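Local coordinates for protein DNA polymerase III subunit beta (Deinococcus radiodurans, PDB 4TRT) that probably tethers DNA polymerases and other proteins to DNA for processive synthesis, working as a ring-shaped head-to-tail homodimer that encircles the duplex, at residues A[72-75]-A[76-80]; A[89-93]-A[94-98]; A[278-282]-A[283-287]. One frame throughout, in Å; residues are numbered along the deposited sequence.

Contacts 1 and 2 belong to the N-terminal domain and touch each other; contact 3 lies in the C-terminal domain, on the opposite side of the chain's centre. Helix 72-81, which holds contact 1, runs on into the hairpin of contact 2, their centres about 14 Å apart, and the Phe75 ring lies against Leu96 (CE1 to CD2, 3.8 Å), with Val98 and Leu89 close by. Contact 3 is remote from both: its centre is about 54 Å from that of contact 1 and about 68 Å from that of contact 2. Contacts 2 and 3 are both two-residue hairpin turns joining inner strands of antiparallel sheets, type II' in contact 2 and type I' in contact 3.

Contact 1: A[72-75]-A[76-80]; sequences AHLF and AQIVR
Leu74 and Ile78 cross at a slant one helical turn apart, with Leu74 CD1 4.0 Å from Ile78 CD1. Ile78 reaches back because its CG1 stands anti to its own carbonyl carbon and beside its backbone N (chi1 -75°), which directs CG1 and CD1 toward the preceding turn and brings CG1 within 3.4 Å of Leu74 O. On the Leu74 side, CG and CD1 both meet Ile78 CD1.

A second such pair is Phe75 and Val79. Val79 CG2 comes obliquely to the ring, 3.7 Å from Phe75 CE1, and the same methyl sits close to Phe75 O, so one branch fills the angle between the phenyl group and the backbone. Both pack on Leu15 of helix 8-21, and Phe75 also on Leu34 of strand 33-38, whereas Leu74 packs on Tyr293 of the second subunit.

The polar side of the helix is organised round His73 O. It takes the backbone N of Gln77 at 2.9 Å and also a hydrogen bond from a water. The same water accepts a weak, long bond from Arg80 NH1 and lies at the guanidinium edge, in its plane. The Arg80 chain bends at chi3 (-41°), and the flat group comes to lie with one face over Ala76 O, while NH2 makes a salt bridge to Glu19.

Four successive i to i+4 backbone bonds, from Ala76 N to Ala72 O through Val79 N to Phe75 O, carry this side-chain pattern. It is a regular amphipathic alpha helix of the N-terminal domain of this ring-forming beta subunit, its inner side packed on helix 8-21 and the sheets, its Leu74 and Gln77 side meeting the second subunit at the dimer interface.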
loop_
_atom_site.group_PDB
_atom_site.type_symbol
_atom_site.label_atom_id
_atom_site.label_comp_id
_atom_site.label_asym_id
_atom_site.label_seq_id
_atom_site.Cartn_x
_atom_site.Cartn_y
_atom_site.Cartn_z
ATOM N N ALA A 72 -3.455 -23.191 4.264
ATOM C CA ALA A 72 -3.921 -22.497 3.077
ATOM C C ALA A 72 -2.984 -21.381 2.617
ATOM O O ALA A 72 -2.708 -21.270 1.423
ATOM C CB ALA A 72 -5.327 -21.952 3.295
ATOM N N HIS A 73 -2.496 -20.558 3.542
ATOM C CA HIS A 73 -1.706 -19.383 3.141
ATOM C C HIS A 73 -0.319 -19.744 2.705
ATOM O O HIS A 73 0.212 -19.175 1.739
ATOM C CB HIS A 73 -1.701 -18.332 4.236
ATOM C CG HIS A 73 -3.058 -17.752 4.484
ATOM N ND1 HIS A 73 -3.997 -18.412 5.200
ATOM C CD2 HIS A 73 -3.647 -16.563 4.058
ATOM C CE1 HIS A 73 -5.123 -17.693 5.231
ATOM N NE2 HIS A 73 -4.919 -16.558 4.539
ATOM N N LEU A 74 0.278 -20.706 3.393
ATOM C CA LEU A 74 1.582 -21.216 3.007
ATOM C C LEU A 74 1.540 -21.841 1.607
ATOM O O LEU A 74 2.408 -21.577 0.801
ATOM C CB LEU A 74 2.095 -22.229 4.038
ATOM C CG LEU A 74 3.433 -22.899 3.722
ATOM C CD1 LEU A 74 4.492 -21.831 3.460
ATOM C CD2 LEU A 74 3.858 -23.779 4.886
ATOM N N PHE A 75 0.528 -22.662 1.333
ATOM C CA PHE A 75 0.389 -23.315 0.035
ATOM C C PHE A 75 0.199 -22.290 -1.087
ATOM O O PHE A 75 0.813 -22.404 -2.135
ATOM C CB PHE A 75 -0.762 -24.320 0.070
ATOM C CG PHE A 75 -0.967 -25.093 -1.210
ATOM C CD1 PHE A 75 0.104 -25.639 -1.906
ATOM C CD2 PHE A 75 -2.242 -25.341 -1.683
ATOM C CE1 PHE A 75 -0.095 -26.358 -3.072
ATOM C CE2 PHE A 75 -2.447 -26.079 -2.843
ATOM C CZ PHE A 75 -1.360 -26.578 -3.544
ATOM N N ALA A 76 -0.624 -21.275 -0.834
ATOM C CA ALA A 76 -0.861 -20.209 -1.794
ATOM C C ALA A 76 0.421 -19.431 -2.083
ATOM O O ALA A 76 0.709 -19.077 -3.220
ATOM C CB ALA A 76 -1.941 -19.264 -1.273
ATOM N N GLN A 77 1.193 -19.184 -1.035
ATOM C CA GLN A 77 2.442 -18.447 -1.161
ATOM C C GLN A 77 3.473 -19.228 -1.970
ATOM O O GLN A 77 4.186 -18.666 -2.804
ATOM C CB GLN A 77 2.976 -18.104 0.237
ATOM C CG GLN A 77 4.336 -17.413 0.258
ATOM C CD GLN A 77 4.775 -17.076 1.674
ATOM O OE1 GLN A 77 4.292 -17.668 2.637
ATOM N NE2 GLN A 77 5.682 -16.122 1.806
ATOM N N ILE A 78 3.587 -20.523 -1.694
ATOM C CA ILE A 78 4.532 -21.380 -2.416
ATOM C C ILE A 78 4.183 -21.404 -3.915
ATOM O O ILE A 78 5.057 -21.247 -4.773
ATOM C CB ILE A 78 4.531 -22.795 -1.813
ATOM C CG1 ILE A 78 5.285 -22.802 -0.478
ATOM C CG2 ILE A 78 5.112 -23.814 -2.782
ATOM C CD1 ILE A 78 5.112 -24.116 0.284
ATOM N N VAL A 79 2.898 -21.541 -4.221
ATOM C CA VAL A 79 2.470 -21.625 -5.625
ATOM C C VAL A 79 2.706 -20.294 -6.340
ATOM O O VAL A 79 3.242 -20.268 -7.435
ATOM C CB VAL A 79 1.001 -22.075 -5.751
ATOM C CG1 VAL A 79 0.517 -22.028 -7.215
ATOM C CG2 VAL A 79 0.834 -23.476 -5.196
ATOM N N ARG A 80 2.360 -19.193 -5.685
ATOM C CA ARG A 80 2.611 -17.871 -6.231
ATOM C C ARG A 80 4.074 -17.636 -6.582
ATOM O O ARG A 80 4.357 -17.059 -7.619
ATOM C CB ARG A 80 2.132 -16.845 -5.223
ATOM C CG ARG A 80 2.437 -15.382 -5.506
ATOM C CD ARG A 80 1.937 -14.509 -4.365
ATOM N NE ARG A 80 0.633 -14.952 -3.899
ATOM C CZ ARG A 80 0.300 -15.243 -2.639
ATOM N NH1 ARG A 80 1.154 -15.121 -1.631
ATOM N NH2 ARG A 80 -0.936 -15.640 -2.381
HETATM O O HOH W 1 -0.288 -16.328 1.212
#

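Contact 2: A[89-93]-A[94-98]; sequences LELSG and QELSV
Glu90 O is held by Ser97 N at 2.7 Å, the shortest polar bond here, with the N-H nearly straight, and the CA-H of Leu96 leans on the same oxygen. The return bond, Glu90 N to Ser97 O, completes a hydrogen-bonded pair in an antiparallel beta hairpin closed by a type II' turn from Ser92 to Glu95. Nearer the turn, Ser92 N reaches Glu95 O at 3.0 Å, while Glu95 N approaches Ser92 O from well above the carbonyl plane at the closure of the turn. Gly93 holds the first inner position with phi 58° and psi -128°, a region that only glycine reaches easily.

The leucines Leu89, Leu91 and Leu96 share one face with Val98. Leu89 and Val98 lie side by side and point the same way, Leu89 CD2 touching both Val98 methyls, the nearer CG2 at 3.9 Å. Leu96, with CG trans to its backbone N (chi1 -179°), drops CD1 over the backbone of the partner strand, 3.5 Å from Glu90 O. Phe68 of strand 68-71 packs against both Leu91 and Leu96.

On the other face the Glu90 carboxylate pairs with Arg99 and Ser97 OG bonds Lys106; the two side chains meet each other only through their CB atoms, Glu90 CB lying 4.1 Å from Ser97 CB.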
loop_
_atom_site.group_PDB
_atom_site.type_symbol
_atom_site.label_atom_id
_atom_site.label_comp_id
_atom_site.label_asym_id
_atom_site.label_seq_id
_atom_site.Cartn_x
_atom_site.Cartn_y
_atom_site.Cartn_z
ATOM N N LEU A 89 1.668 -31.676 -8.670
ATOM C CA LEU A 89 1.372 -32.006 -7.276
ATOM C C LEU A 89 1.520 -33.500 -7.129
ATOM O O LEU A 89 1.141 -34.265 -8.036
ATOM C CB LEU A 89 -0.054 -31.596 -6.899
ATOM C CG LEU A 89 -0.364 -30.114 -7.035
ATOM C CD1 LEU A 89 -1.824 -29.834 -6.693
ATOM C CD2 LEU A 89 0.619 -29.307 -6.176
ATOM N N GLU A 90 2.121 -33.924 -6.024
ATOM C CA GLU A 90 2.212 -35.337 -5.688
ATOM C C GLU A 90 1.985 -35.499 -4.184
ATOM O O GLU A 90 2.514 -34.737 -3.392
ATOM C CB GLU A 90 3.567 -35.927 -6.098
ATOM C CG GLU A 90 3.741 -37.399 -5.712
ATOM C CD GLU A 90 5.115 -37.967 -6.034
ATOM O OE1 GLU A 90 5.821 -37.431 -6.909
ATOM O OE2 GLU A 90 5.486 -38.983 -5.418
ATOM N N LEU A 91 1.198 -36.496 -3.796
ATOM C CA LEU A 91 0.919 -36.748 -2.391
ATOM C C LEU A 91 1.452 -38.118 -2.039
ATOM O O LEU A 91 1.007 -39.130 -2.590
ATOM C CB LEU A 91 -0.586 -36.679 -2.117
ATOM C CG LEU A 91 -0.991 -36.882 -0.652
ATOM C CD1 LEU A 91 -0.610 -35.639 0.136
ATOM C CD2 LEU A 91 -2.483 -37.156 -0.523
ATOM N N SER A 92 2.419 -38.145 -1.130
ATOM C CA SER A 92 3.037 -39.382 -0.680
ATOM C C SER A 92 3.136 -39.365 0.832
ATOM O O SER A 92 3.827 -38.513 1.390
ATOM C CB SER A 92 4.436 -39.475 -1.279
ATOM O OG SER A 92 4.967 -40.777 -1.153
ATOM N N GLY A 93 2.447 -40.302 1.486
ATOM C CA GLY A 93 2.307 -40.288 2.940
ATOM C C GLY A 93 1.661 -38.992 3.388
ATOM O O GLY A 93 0.619 -38.603 2.853
ATOM N N GLN A 94 2.296 -38.309 4.341
ATOM C CA GLN A 94 1.809 -37.020 4.851
ATOM C C GLN A 94 2.570 -35.822 4.242
ATOM O O GLN A 94 2.716 -34.765 4.869
ATOM C CB GLN A 94 1.886 -36.996 6.390
ATOM C CG GLN A 94 0.778 -37.790 7.134
ATOM C CD GLN A 94 -0.314 -36.861 7.705
ATOM O OE1 GLN A 94 -1.142 -36.273 6.974
ATOM N NE2 GLN A 94 -0.301 -36.710 9.028
ATOM N N GLU A 95 3.009 -35.977 2.998
ATOM C CA GLU A 95 3.818 -34.971 2.353
ATOM C C GLU A 95 3.263 -34.633 0.970
ATOM O O GLU A 95 3.142 -35.513 0.126
ATOM C CB GLU A 95 5.249 -35.490 2.235
ATOM C CG GLU A 95 6.271 -34.403 1.971
ATOM C CD GLU A 95 7.701 -34.905 2.119
ATOM O OE1 GLU A 95 8.217 -35.533 1.169
ATOM O OE2 GLU A 95 8.300 -34.655 3.179
ATOM N N LEU A 96 2.900 -33.368 0.763
ATOM C CA LEU A 96 2.546 -32.872 -0.566
ATOM C C LEU A 96 3.771 -32.272 -1.259
ATOM O O LEU A 96 4.372 -31.304 -0.770
ATOM C CB LEU A 96 1.465 -31.805 -0.490
ATOM C CG LEU A 96 1.026 -31.240 -1.854
ATOM C CD1 LEU A 96 0.172 -32.294 -2.546
ATOM C CD2 LEU A 96 0.282 -29.915 -1.734
ATOM N N SER A 97 4.129 -32.832 -2.409
ATOM C CA SER A 97 5.206 -32.282 -3.216
ATOM C C SER A 97 4.627 -31.301 -4.240
ATOM O O SER A 97 3.598 -31.581 -4.871
ATOM C CB SER A 97 5.980 -33.403 -3.897
ATOM O OG SER A 97 6.652 -34.163 -2.915
ATOM N N VAL A 98 5.274 -30.146 -4.388
ATOM C CA VAL A 98 4.815 -29.115 -5.326
ATOM C C VAL A 98 6.036 -28.754 -6.181
ATOM O O VAL A 98 7.052 -28.252 -5.647
ATOM C CB VAL A 98 4.294 -27.865 -4.593
ATOM C CG1 VAL A 98 3.680 -26.876 -5.573
ATOM C CG2 VAL A 98 3.298 -28.232 -3.492
#

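Contact 3: A[278-282]-A[283-287]; sequences FLVSE and GTLRL
Ser281 O accepts two bonds from one residue: Thr284 OG1 at 2.7 Å, almost straight out from the carbonyl, and Thr284 N at 2.9 Å, from above the carbonyl plane. The OG1 bond depends on chi1 of 70°, which sets OG1 between the backbone N and the carbonyl carbon. OG1 in turn accepts from a water, which also donates to Leu279 O, though that water may have too few protons for all its acceptors. Ser281 N is satisfied by Thr284 O. Leu279 and Arg286 exchange both backbone bonds, Leu279 N to Arg286 O and Arg286 N to Leu279 O, each 2.8 Å. In the type I' turn, Gly283 N is taken by Gln304 OE1.

Arg286 sends its NH2 to Glu277 in a salt bridge, and Leu279 CD2 lies over one face of the guanidinium, 3.8 Å from Arg286 CZ.

On the apolar face, Leu287 CD2 makes a CH-pi contact over the Phe278 ring, 3.6 Å from its centroid, while Leu285 CD1 comes to the ring obliquely. Trimming Phe278 to an alanine would probably leave Leu287 CD2 without its ring face, open a gap beside Leu285 and cost Phe315 its edge-to-face partner.

This hairpin forms the middle of a four-stranded antiparallel sheet, between strands 294-301 and 310-316, with Leu285 and Leu287 packed on helix 254-265 and Val280 on strand 248-253.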
loop_
_atom_site.group_PDB
_atom_site.type_symbol
_atom_site.label_atom_id
_atom_site.label_comp_id
_atom_site.label_asym_id
_atom_site.label_seq_id
_atom_site.Cartn_x
_atom_site.Cartn_y
_atom_site.Cartn_z
ATOM N N PHE A 278 -23.688 22.904 2.219
ATOM C CA PHE A 278 -24.009 23.020 0.802
ATOM C C PHE A 278 -24.852 24.275 0.682
ATOM O O PHE A 278 -25.902 24.354 1.322
ATOM C CB PHE A 278 -24.886 21.862 0.360
ATOM C CG PHE A 278 -24.147 20.629 -0.040
ATOM C CD1 PHE A 278 -23.207 20.061 0.788
ATOM C CD2 PHE A 278 -24.462 19.992 -1.222
ATOM C CE1 PHE A 278 -22.551 18.904 0.426
ATOM C CE2 PHE A 278 -23.807 18.837 -1.593
ATOM C CZ PHE A 278 -22.853 18.290 -0.760
ATOM N N LEU A 279 -24.406 25.255 -0.092
ATOM C CA LEU A 279 -25.215 26.443 -0.348
ATOM C C LEU A 279 -25.451 26.560 -1.848
ATOM O O LEU A 279 -24.524 26.786 -2.615
ATOM C CB LEU A 279 -24.537 27.709 0.182
ATOM C CG LEU A 279 -25.230 29.053 -0.098
ATOM C CD1 LEU A 279 -26.584 29.101 0.590
ATOM C CD2 LEU A 279 -24.340 30.203 0.360
ATOM N N VAL A 280 -26.699 26.392 -2.257
ATOM C CA VAL A 280 -27.092 26.552 -3.661
ATOM C C VAL A 280 -27.651 27.961 -3.832
ATOM O O VAL A 280 -28.571 28.361 -3.118
ATOM C CB VAL A 280 -28.148 25.500 -4.088
ATOM C CG1 VAL A 280 -28.478 25.630 -5.583
ATOM C CG2 VAL A 280 -27.679 24.084 -3.744
ATOM N N SER A 281 -27.096 28.708 -4.781
ATOM C CA SER A 281 -27.560 30.039 -5.086
ATOM C C SER A 281 -27.023 30.523 -6.427
ATOM O O SER A 281 -25.849 30.311 -6.730
ATOM C CB SER A 281 -27.096 31.005 -3.997
ATOM O OG SER A 281 -27.830 32.186 -4.133
ATOM N N GLU A 282 -27.879 31.173 -7.215
ATOM C CA GLU A 282 -27.480 31.870 -8.448
ATOM C C GLU A 282 -26.638 31.012 -9.383
ATOM O O GLU A 282 -25.601 31.440 -9.859
ATOM C CB GLU A 282 -26.749 33.174 -8.102
ATOM C CG GLU A 282 -27.626 34.156 -7.352
ATOM C CD GLU A 282 -26.938 35.475 -7.082
ATOM O OE1 GLU A 282 -25.819 35.463 -6.530
ATOM O OE2 GLU A 282 -27.521 36.527 -7.402
ATOM N N GLY A 283 -27.107 29.795 -9.643
ATOM C CA GLY A 283 -26.422 28.866 -10.530
ATOM C C GLY A 283 -25.068 28.412 -10.023
ATOM O O GLY A 283 -24.210 28.031 -10.819
ATOM N N THR A 284 -24.871 28.441 -8.706
ATOM C CA THR A 284 -23.654 27.914 -8.099
ATOM C C THR A 284 -23.956 27.044 -6.882
ATOM O O THR A 284 -24.975 27.216 -6.220
ATOM C CB THR A 284 -22.664 29.036 -7.669
ATOM O OG1 THR A 284 -23.192 29.759 -6.552
ATOM C CG2 THR A 284 -22.335 29.990 -8.840
ATOM N N LEU A 285 -23.061 26.097 -6.608
ATOM C CA LEU A 285 -23.077 25.351 -5.365
ATOM C C LEU A 285 -21.789 25.705 -4.638
ATOM O O LEU A 285 -20.694 25.508 -5.172
ATOM C CB LEU A 285 -23.156 23.847 -5.621
ATOM C CG LEU A 285 -22.888 22.929 -4.426
ATOM C CD1 LEU A 285 -23.917 23.159 -3.313
ATOM C CD2 LEU A 285 -22.890 21.471 -4.872
ATOM N N ARG A 286 -21.921 26.236 -3.429
ATOM C CA ARG A 286 -20.762 26.493 -2.591
ATOM C C ARG A 286 -20.709 25.450 -1.486
ATOM O O ARG A 286 -21.708 25.193 -0.800
ATOM C CB ARG A 286 -20.834 27.888 -1.990
ATOM C CG ARG A 286 -19.535 28.317 -1.347
ATOM C CD ARG A 286 -19.704 29.587 -0.557
ATOM N NE ARG A 286 -20.392 29.331 0.700
ATOM C CZ ARG A 286 -20.741 30.281 1.562
ATOM N NH1 ARG A 286 -20.475 31.559 1.305
ATOM N NH2 ARG A 286 -21.364 29.948 2.684
ATOM N N LEU A 287 -19.537 24.860 -1.310
ATOM C CA LEU A 287 -19.293 23.931 -0.216
ATOM C C LEU A 287 -18.431 24.641 0.806
ATOM O O LEU A 287 -17.474 25.322 0.422
ATOM C CB LEU A 287 -18.560 22.705 -0.741
ATOM C CG LEU A 287 -19.329 22.015 -1.865
ATOM C CD1 LEU A 287 -18.474 20.878 -2.379
ATOM C CD2 LEU A 287 -20.662 21.497 -1.345
HETATM O O HOH W 2 -23.939 29.430 -3.967
#